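Local coordinates for protein copper-transporting ATPase (Sulfolobus solfataricus, PDB 2YJ6) that probably couples ATP hydrolysis to the transport of heavy-metal cations, likely copper, across the cell membrane, and is represented here by its soluble ATP-binding catalytic domain, at residues N116-V121 and S130-D135. The protein carries 1 engineered substitution. Sequence-based numbering, arbitrary orientation.
Sequences NNDIAV and SFNISD. With A99 (5'-O-[(S)-hydroxy{[(R)-hydroxy({(S)-hydroxy[(1S)-1-(2-nitrophenyl)ethoxy]phosphoryl}oxy)phosphoryl]oxy}phosphoryl]adenosine), chain C.
Asp118 OD2 accepts the backbone N-H of Ile133 at 2.8 Å. The bond is nearly straight, 169° at the hydrogen, and uses the anti lone pair of the carboxylate oxygen. With chi1 at -59°, CG lies beside the Asp118 backbone N, and the carboxylate is turned to the strand across from it. With an alanine here, Ile133 N would probably be left without its carboxylate acceptor, and the bulge would lose its side-chain tie to the strand across. Phe131 O takes two donors, Asp118 N at 3.2 Å and Ile119 N, also at 3.2 Å. Asp118 N lies in the plane of that carbonyl, whereas Ile119 N is tilted from it. Phe131 N returns a bond to Ile119 O. Asn132 OD1 receives a weak, bent bond from Asp118 N. The Asn117 and Asn132 side chains cross at a slant, ND2 of Asn117 coming near OD1 of Asn132 without a hydrogen bond; their amide planes are 29° apart.

On the face that carries Ile119 and Phe131, Ile119 CG1 meets Ile133 CD1 at 3.7 Å. Val121 CG2 rests against Phe131 CE1 at 4.0 Å. Ile74 and Ile70 of helix 69-80 pack on Phe131 and Ile133, respectively, and the Phe49 ring meets that of Phe131. Ile119 CD1 also touches the nucleotide analogue A99, 3.4 Å from its O2'. Asp135 OD2 lies near the nitrophenyl ring, 3.4 Å from C1', and is hydrogen-bonded to Thr40.

Asp118 and Ile119 together face Phe131, which makes a classic beta bulge. It sits at the open end of the hairpin 119-123/126-134, in the antiparallel sheet of the nucleotide-binding domain of this P-type ATPase, beside the bound nucleotide.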
loop_
_atom_site.group_PDB
_atom_site.type_symbol
_atom_site.label_atom_id
_atom_site.label_comp_id
_atom_site.label_asym_id
_atom_site.label_seq_id
_atom_site.Cartn_x
_atom_site.Cartn_y
_atom_site.Cartn_z
ATOM N N ASN A 116 0.100 -8.844 -19.223
ATOM C CA ASN A 116 -1.194 -8.599 -18.577
ATOM C C ASN A 116 -1.391 -9.326 -17.243
ATOM O O ASN A 116 -2.412 -9.141 -16.586
ATOM C CB ASN A 116 -2.345 -8.975 -19.516
ATOM C CG ASN A 116 -3.042 -7.761 -20.109
ATOM O OD1 ASN A 116 -2.825 -6.628 -19.670
ATOM N ND2 ASN A 116 -3.897 -7.998 -21.106
ATOM N N ASN A 117 -0.429 -10.161 -16.856
ATOM C CA ASN A 117 -0.478 -10.857 -15.572
ATOM C C ASN A 117 0.468 -10.203 -14.563
ATOM O O ASN A 117 1.308 -9.376 -14.926
ATOM C CB ASN A 117 -0.113 -12.337 -15.741
ATOM C CG ASN A 117 -1.012 -13.064 -16.757
ATOM O OD1 ASN A 117 -0.533 -13.562 -17.780
ATOM N ND2 ASN A 117 -2.315 -13.128 -16.471
ATOM N N ASP A 118 0.343 -10.588 -13.299
ATOM C CA ASP A 118 1.202 -10.047 -12.256
ATOM C C ASP A 118 2.348 -11.013 -11.923
ATOM O O ASP A 118 3.507 -10.607 -11.848
ATOM C CB ASP A 118 0.380 -9.732 -10.993
ATOM C CG ASP A 118 -0.742 -8.723 -11.242
ATOM O OD1 ASP A 118 -0.499 -7.669 -11.872
ATOM O OD2 ASP A 118 -1.879 -8.979 -10.792
ATOM N N ILE A 119 2.028 -12.292 -11.739
ATOM C CA ILE A 119 3.003 -13.273 -11.264
ATOM C C ILE A 119 3.114 -14.516 -12.177
ATOM O O ILE A 119 2.111 -14.980 -12.718
ATOM C CB ILE A 119 2.653 -13.742 -9.831
ATOM C CG1 ILE A 119 2.591 -12.548 -8.861
ATOM C CG2 ILE A 119 3.643 -14.817 -9.350
ATOM C CD1 ILE A 119 3.881 -11.744 -8.782
ATOM N N ALA A 120 4.321 -15.069 -12.319
ATOM C CA ALA A 120 4.544 -16.192 -13.230
ATOM C C ALA A 120 5.303 -17.372 -12.615
ATOM O O ALA A 120 6.186 -17.197 -11.758
ATOM C CB ALA A 120 5.231 -15.718 -14.507
ATOM N N VAL A 121 4.963 -18.574 -13.081
ATOM C CA VAL A 121 5.541 -19.809 -12.554
ATOM C C VAL A 121 6.345 -20.513 -13.644
ATOM O O VAL A 121 5.795 -20.865 -14.695
ATOM C CB VAL A 121 4.435 -20.784 -12.044
ATOM C CG1 VAL A 121 5.044 -22.033 -11.421
ATOM C CG2 VAL A 121 3.521 -20.098 -11.050
ATOM N N SER A 130 0.213 -18.723 -14.311
ATOM C CA SER A 130 0.275 -17.333 -13.815
ATOM C C SER A 130 -0.837 -16.995 -12.817
ATOM O O SER A 130 -1.866 -17.701 -12.725
ATOM C CB SER A 130 0.263 -16.324 -14.982
ATOM O OG SER A 130 -0.869 -16.513 -15.818
ATOM N N PHE A 131 -0.617 -15.922 -12.066
ATOM C CA PHE A 131 -1.607 -15.383 -11.135
ATOM C C PHE A 131 -1.879 -13.896 -11.410
ATOM O O PHE A 131 -1.013 -13.165 -11.884
ATOM C CB PHE A 131 -1.109 -15.426 -9.689
ATOM C CG PHE A 131 -0.887 -16.795 -9.113
ATOM C CD1 PHE A 131 0.338 -17.433 -9.250
ATOM C CD2 PHE A 131 -1.860 -17.392 -8.336
ATOM C CE1 PHE A 131 0.561 -18.666 -8.692
ATOM C CE2 PHE A 131 -1.651 -18.638 -7.763
ATOM C CZ PHE A 131 -0.429 -19.278 -7.928
ATOM N N ASN A 132 -3.080 -13.449 -11.064
ATOM C CA ASN A 132 -3.356 -12.030 -10.896
ATOM C C ASN A 132 -3.703 -11.754 -9.446
ATOM O O ASN A 132 -4.510 -12.463 -8.846
ATOM C CB ASN A 132 -4.494 -11.568 -11.798
ATOM C CG ASN A 132 -4.075 -11.468 -13.238
ATOM O OD1 ASN A 132 -2.969 -11.018 -13.534
ATOM N ND2 ASN A 132 -4.941 -11.904 -14.143
ATOM N N ILE A 133 -3.102 -10.699 -8.903
ATOM C CA ILE A 133 -3.172 -10.379 -7.484
ATOM C C ILE A 133 -3.656 -8.948 -7.270
ATOM O O ILE A 133 -3.224 -8.041 -7.985
ATOM C CB ILE A 133 -1.782 -10.558 -6.855
ATOM C CG1 ILE A 133 -1.443 -12.046 -6.813
ATOM C CG2 ILE A 133 -1.729 -9.949 -5.470
ATOM C CD1 ILE A 133 -0.077 -12.346 -6.291
ATOM N N SER A 134 -4.554 -8.759 -6.300
ATOM C CA SER A 134 -5.128 -7.438 -6.001
ATOM C C SER A 134 -5.182 -7.092 -4.508
ATOM O O SER A 134 -5.015 -7.957 -3.651
ATOM C CB SER A 134 -6.540 -7.312 -6.575
ATOM O OG SER A 134 -6.527 -7.439 -7.984
ATOM N N ASP A 135 -5.422 -5.808 -4.231
ATOM C CA ASP A 135 -5.591 -5.263 -2.883
ATOM C C ASP A 135 -7.098 -5.131 -2.689
ATOM O O ASP A 135 -7.852 -5.349 -3.638
ATOM C CB ASP A 135 -4.936 -3.869 -2.820
ATOM C CG ASP A 135 -4.491 -3.461 -1.411
ATOM O OD1 ASP A 135 -5.114 -3.882 -0.411
ATOM O OD2 ASP A 135 -3.501 -2.699 -1.318
HETATM C "C'" A99 C . 2.453 -6.334 -2.760
HETATM N N1 A99 C . 6.925 -14.487 -4.788
HETATM C C2 A99 C . 6.594 -14.086 -6.030
HETATM N N3 A99 C . 6.903 -12.876 -6.514
HETATM C C4 A99 C . 7.591 -11.981 -5.754
HETATM C C5 A99 C . 7.983 -12.351 -4.383
HETATM C C6 A99 C . 7.601 -13.702 -3.914
HETATM N N6 A99 C . 7.919 -14.144 -2.668
HETATM N N7 A99 C . 8.633 -11.291 -3.866
HETATM C C8 A99 C . 8.653 -10.327 -4.819
HETATM N N9 A99 C . 8.027 -10.733 -5.937
HETATM P PA A99 C . 9.098 -5.866 -3.941
HETATM P PB A99 C . 6.617 -5.087 -2.917
HETATM P PG A99 C . 4.060 -4.546 -4.016
HETATM O "O'L" A99 C . 0.471 -6.063 -4.722
HETATM O "O'M" A99 C . -1.553 -6.198 -4.111
HETATM C "C1'" A99 C . -1.015 -4.974 -1.764
HETATM O O1A A99 C . 9.016 -4.540 -4.662
HETATM C C1B A99 C . 7.879 -9.944 -7.179
HETATM O O1B A99 C . 6.297 -5.356 -1.461
HETATM O O1G A99 C . 3.983 -3.583 -2.852
HETATM C "C2'" A99 C . -0.037 -5.549 -2.559
HETATM N "N2'" A99 C . -0.381 -5.953 -3.854
HETATM O "O2'" A99 C . 6.006 -9.105 -8.410
HETATM O O2A A99 C . 10.114 -6.086 -2.851
HETATM C C2B A99 C . 6.606 -9.126 -7.109
HETATM O O2B A99 C . 7.114 -3.724 -3.351
HETATM O O2G A99 C . 2.815 -5.584 -3.937
HETATM C "C3'" A99 C . 1.332 -5.716 -2.003
HETATM O "O3'" A99 C . 6.204 -6.743 -7.273
HETATM O O3A A99 C . 7.654 -6.229 -3.357
HETATM C C3B A99 C . 7.058 -7.742 -6.700
HETATM O O3B A99 C . 5.343 -5.506 -3.824
HETATM O O3G A99 C . 4.110 -3.983 -5.422
HETATM C "C4'" A99 C . 1.573 -5.303 -0.700
HETATM O "O4'" A99 C . 8.970 -9.017 -7.272
HETATM C C4B A99 C . 8.483 -7.669 -7.235
HETATM C "C5'" A99 C . 0.561 -4.723 0.053
HETATM O "O5'" A99 C . 9.232 -7.057 -5.017
HETATM C C5B A99 C . 9.397 -6.771 -6.407
HETATM C "C6'" A99 C . -0.714 -4.566 -0.473
HETATM C "CM'" A99 C . 3.622 -6.545 -1.801
#